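Local structure of Baccell_00875 (Bacteroides cellulosilyticus DSM 14838, 5NO8) at residues A[350-355]-A[367-372]; A[653-658]-A[675-680]. The protein is a polysaccharide lyase that probably removes the L-rhamnose caps attached to glucuronic acid on complex arabinogalactan proteins. All blocks are in the same frame, centred on the assembly; numbering follows the deposited sequence.

Overall arrangement
After its beta-rich N-terminal part the chain enters helix 338-352, and contact 1 closes the 11-residue loop that follows it by bringing 367-372 back against 350-355. A long run of helices then intervenes before 653-658, where contact 2 closes a 16-residue excursion that returns on strand 672-677. The two closures are in series, neither nested nor crossed. They meet in space, with centres about 10 Å apart, because strands 369-370 and 672-677 are neighbours in one four-stranded antiparallel sheet, with probable hydrogen bonds from Tyr369 N to Ala677 O and from Asn371 N to Pro675 O. Arg345 of helix 338-352 hydrogen-bonds to both Gln353 and Gly653.

Contact 1: residues A[350-355]-A[367-372]; sequences RTRQQM and MVYDNE
Gln353 grips the backbone N-H and C=O of Met367, one with its own carbonyl O and the other with its side-chain amide, and Tyr369 lies across the same glutamine. The contact closes the connection from helix 338-352 into strand 369-370: after the helix the chain makes a loop and comes back as an inner strand of a small four-stranded antiparallel sheet. The backbone carbonyl O of Gln353 accepts the N-H of Met367 at 2.8 Å. In the other direction, Gln353 NE2 donates to Met367 O at 2.9 Å, with the acceptor close to the plane of the amide. One residue thus pairs the N-H and the C=O of another, a good example of a side chain standing in for a second backbone partner. The reach comes from the glutamine chain, which runs extended beyond CG (chi2 -162°). Its remaining amide atom, OE1, is hydrogen-bonded to Arg345, so both ends of the amide are engaged and its rotation is probably fixed.

Tyr369 CB rests on this amide, 3.5 Å from Gln353 CD, and the amide and ring planes are tilted 22° from each other. Farther along the ring, Arg352 O comes within 3.5 Å of Tyr369 CE1. At the phenol end the hydroxyl stands over one face of the Arg352 guanidinium, whose plane is almost perpendicular to the ring. Although Arg352 NH2 is 2.7 Å from Tyr369 OH, the angle is too poor for a hydrogen bond. Phe348 adds an edge-to-face contact to the tyrosine, and Ile376 of the adjoining strand touches both Tyr369 and Met367. The Met367 side chain meets its own apolar partner across the loop: its SD lies 3.9 Å from both CB and CE of Met355.

Contact 2: residues A[653-658]-A[675-680]; sequences GKASCA and PYANDQ
Cys657 and Tyr676 are joined by one backbone hydrogen bond, from Cys657 N to Tyr676 O at 2.9 Å, and Gln680 folds back over the chain beside it. From the CB of Gln680 outward, the first partner is a carbonyl: Ser656 O lies 3.3 Å from Gln680 CB and 3.2 Å from Gln680 CG. A first torsion of 71° sets CG between the backbone N and the carbonyl carbon, and a second bend at chi2 turns the chain inward over the opposite segment. CD then comes to 3.9 Å from Ala655 CB, while the terminal amide settles beside the backbone of Cys657. These residues lie where the loop ahead of strand 659-660 meets the end of strand 672-677, the two strands being antiparallel neighbours at one side of a four-stranded sheet. Shortening Gln680 to an alanine would probably open a gap beside Ala655 CB and the Cys657 backbone, with only CB left against Ser656 O. Past the strand, the chain turns past Cys657, whose CB touches Asn678 CB at 3.8 Å. The end of Asn678 leads away from 653-658, its OD1 hydrogen-bonded to Arg395 and its ND2 to the carbonyl O atoms of Asp388 and Phe600. Asp679 reaches Tyr613 through OD2, whereas its OD1 lies 2.9 Å from a water that is also 3.0 Å from Cys657 O.

Contact 1: residues A[350-355]-A[367-372]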
# COMPACT_ATOMS: atom_id res chain seq x y z
N ARG A 350 13.67 21.04 -9.35
CA ARG A 350 14.75 21.83 -9.92
C ARG A 350 15.16 23.01 -9.06
O ARG A 350 16.36 23.22 -8.82
CB ARG A 350 14.39 22.31 -11.34
CG ARG A 350 15.55 23.05 -12.02
CD ARG A 350 15.19 23.49 -13.42
NE ARG A 350 14.12 24.49 -13.47
CZ ARG A 350 14.25 25.78 -13.15
NH1 ARG A 350 15.39 26.31 -12.72
NH2 ARG A 350 13.20 26.58 -13.28
N THR A 351 14.21 23.79 -8.59
CA THR A 351 14.52 25.04 -7.90
C THR A 351 14.84 24.94 -6.41
O THR A 351 15.40 25.86 -5.86
CB THR A 351 13.41 26.09 -8.10
OG1 THR A 351 12.19 25.67 -7.49
CG2 THR A 351 13.23 26.36 -9.58
N ARG A 352 14.46 23.83 -5.77
CA ARG A 352 14.62 23.65 -4.32
C ARG A 352 15.38 22.39 -3.94
O ARG A 352 15.99 22.36 -2.88
CB ARG A 352 13.25 23.63 -3.60
CG ARG A 352 12.36 24.85 -3.81
CD ARG A 352 13.01 26.14 -3.29
NE ARG A 352 13.07 26.22 -1.83
CZ ARG A 352 14.15 26.01 -1.04
NH1 ARG A 352 15.34 25.64 -1.53
NH2 ARG A 352 14.04 26.17 0.27
N GLN A 353 15.34 21.34 -4.75
CA GLN A 353 15.91 20.05 -4.33
C GLN A 353 17.19 19.66 -5.08
O GLN A 353 17.71 18.57 -4.84
CB GLN A 353 14.87 18.92 -4.41
CG GLN A 353 13.60 19.22 -3.62
CD GLN A 353 12.73 18.01 -3.32
OE1 GLN A 353 11.50 18.15 -3.23
NE2 GLN A 353 13.35 16.83 -3.09
N GLN A 354 17.70 20.51 -5.96
CA GLN A 354 19.00 20.27 -6.59
C GLN A 354 20.08 21.06 -5.83
O GLN A 354 19.96 22.26 -5.63
CB GLN A 354 19.02 20.62 -8.08
CG GLN A 354 20.30 20.14 -8.80
CD GLN A 354 20.24 20.20 -10.31
OE1 GLN A 354 20.79 19.33 -11.02
NE2 GLN A 354 19.51 21.18 -10.82
N MET A 355 21.13 20.36 -5.39
CA MET A 355 22.29 21.00 -4.78
C MET A 355 22.96 21.91 -5.82
O MET A 355 23.39 21.42 -6.85
CB MET A 355 23.30 19.93 -4.32
CG MET A 355 24.58 20.48 -3.68
SD MET A 355 24.29 21.53 -2.26
CE MET A 355 23.83 20.31 -1.02
N MET A 367 18.14 15.92 -4.20
CA MET A 367 18.31 15.48 -2.82
C MET A 367 17.02 15.46 -2.02
O MET A 367 16.04 16.08 -2.38
CB MET A 367 19.35 16.36 -2.17
CG MET A 367 20.71 16.06 -2.79
SD MET A 367 22.00 17.03 -2.07
CE MET A 367 21.98 16.39 -0.39
N VAL A 368 17.06 14.71 -0.92
CA VAL A 368 16.00 14.69 0.06
C VAL A 368 15.75 16.08 0.55
O VAL A 368 16.70 16.86 0.75
CB VAL A 368 16.36 13.74 1.24
CG1 VAL A 368 15.29 13.78 2.34
CG2 VAL A 368 16.53 12.33 0.73
N TYR A 369 14.48 16.42 0.78
CA TYR A 369 14.11 17.76 1.19
C TYR A 369 13.19 17.69 2.39
O TYR A 369 12.28 16.86 2.42
CB TYR A 369 13.38 18.46 0.04
CG TYR A 369 13.14 19.94 0.21
CD1 TYR A 369 14.12 20.87 -0.16
CD2 TYR A 369 11.94 20.44 0.70
CE1 TYR A 369 13.90 22.23 -0.03
CE2 TYR A 369 11.71 21.80 0.85
CZ TYR A 369 12.70 22.69 0.48
OH TYR A 369 12.50 24.02 0.59
N ASP A 370 13.42 18.59 3.34
CA ASP A 370 12.62 18.67 4.55
C ASP A 370 11.58 19.74 4.37
O ASP A 370 11.91 20.94 4.37
CB ASP A 370 13.52 18.97 5.76
CG ASP A 370 12.76 18.94 7.09
OD1 ASP A 370 11.52 19.10 7.13
OD2 ASP A 370 13.40 18.72 8.12
N ASN A 371 10.32 19.32 4.23
CA ASN A 371 9.23 20.28 3.99
C ASN A 371 8.87 21.13 5.20
O ASN A 371 8.33 22.21 5.02
CB ASN A 371 7.98 19.58 3.45
CG ASN A 371 8.22 18.98 2.08
OD1 ASN A 371 7.82 17.86 1.81
ND2 ASN A 371 8.86 19.73 1.22
N GLU A 372 9.17 20.66 6.41
CA GLU A 372 8.98 21.49 7.61
C GLU A 372 10.02 22.61 7.72
O GLU A 372 9.68 23.73 8.08
CB GLU A 372 8.99 20.64 8.88
CG GLU A 372 7.78 19.72 8.96
CD GLU A 372 7.80 18.74 10.14
OE1 GLU A 372 8.89 18.28 10.58
OE2 GLU A 372 6.69 18.39 10.61

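Contact 2: residues A[653-658]-A[675-680]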
# COMPACT_ATOMS: atom_id res chain seq x y z
N GLY A 653 4.02 22.26 -5.09
CA GLY A 653 5.15 21.55 -5.65
C GLY A 653 5.86 20.64 -4.67
O GLY A 653 6.74 19.91 -5.09
N LYS A 654 5.52 20.71 -3.38
CA LYS A 654 6.13 19.83 -2.38
C LYS A 654 5.58 18.41 -2.58
O LYS A 654 4.56 18.20 -3.26
CB LYS A 654 5.84 20.33 -0.97
CG LYS A 654 6.64 21.57 -0.61
CD LYS A 654 6.25 22.13 0.76
CE LYS A 654 7.22 23.22 1.23
NZ LYS A 654 6.89 23.68 2.61
N ALA A 655 6.26 17.43 -1.99
CA ALA A 655 5.84 16.06 -2.09
C ALA A 655 6.17 15.34 -0.78
O ALA A 655 6.97 15.82 0.02
CB ALA A 655 6.51 15.38 -3.24
N SER A 656 5.54 14.18 -0.61
CA SER A 656 5.77 13.36 0.58
C SER A 656 6.19 11.94 0.22
O SER A 656 5.62 11.32 -0.67
CB SER A 656 4.50 13.32 1.44
OG SER A 656 4.66 12.39 2.50
N CYS A 657 7.13 11.39 1.00
CA CYS A 657 7.62 10.03 0.78
C CYS A 657 6.67 8.92 1.22
O CYS A 657 6.88 7.78 0.81
CB CYS A 657 9.00 9.83 1.42
SG CYS A 657 9.00 9.85 3.20
N ALA A 658 5.64 9.23 2.02
CA ALA A 658 4.68 8.22 2.47
C ALA A 658 3.51 8.84 3.22
O ALA A 658 3.70 9.79 3.96
CB ALA A 658 5.37 7.23 3.41
N PRO A 675 6.89 14.38 6.41
CA PRO A 675 7.36 15.67 5.92
C PRO A 675 8.63 15.67 5.05
O PRO A 675 9.04 16.74 4.66
CB PRO A 675 7.60 16.46 7.20
CG PRO A 675 7.76 15.47 8.27
CD PRO A 675 6.92 14.30 7.88
N TYR A 676 9.24 14.51 4.79
CA TYR A 676 10.34 14.45 3.83
C TYR A 676 9.80 14.18 2.44
O TYR A 676 8.98 13.28 2.26
CB TYR A 676 11.37 13.34 4.13
CG TYR A 676 12.41 13.63 5.20
CD1 TYR A 676 12.56 14.90 5.77
CD2 TYR A 676 13.28 12.62 5.62
CE1 TYR A 676 13.54 15.15 6.74
CE2 TYR A 676 14.25 12.87 6.60
CZ TYR A 676 14.36 14.13 7.15
OH TYR A 676 15.30 14.39 8.13
N ALA A 677 10.31 14.92 1.46
CA ALA A 677 10.31 14.44 0.07
C ALA A 677 11.62 13.68 -0.10
O ALA A 677 12.72 14.24 0.08
CB ALA A 677 10.24 15.59 -0.91
N ASN A 678 11.50 12.39 -0.37
CA ASN A 678 12.64 11.53 -0.50
C ASN A 678 12.61 10.89 -1.87
O ASN A 678 13.17 11.45 -2.82
CB ASN A 678 12.66 10.56 0.72
CG ASN A 678 13.90 9.71 0.76
OD1 ASN A 678 14.45 9.42 -0.29
ND2 ASN A 678 14.35 9.31 1.97
N ASP A 679 11.93 9.76 -2.02
CA ASP A 679 12.01 8.92 -3.21
C ASP A 679 10.70 8.78 -4.03
O ASP A 679 10.66 8.08 -5.03
CB ASP A 679 12.57 7.51 -2.82
CG ASP A 679 11.93 6.88 -1.57
OD1 ASP A 679 11.32 7.57 -0.70
OD2 ASP A 679 12.04 5.62 -1.47
N GLN A 680 9.65 9.47 -3.60
CA GLN A 680 8.30 9.33 -4.17
C GLN A 680 8.14 9.79 -5.60
O GLN A 680 7.12 9.48 -6.20
CB GLN A 680 7.23 10.05 -3.31
CG GLN A 680 7.28 11.58 -3.36
CD GLN A 680 8.59 12.15 -2.89
OE1 GLN A 680 9.26 13.00 -3.59
NE2 GLN A 680 8.99 11.73 -1.72
O HOH W 1 9.36 6.17 0.84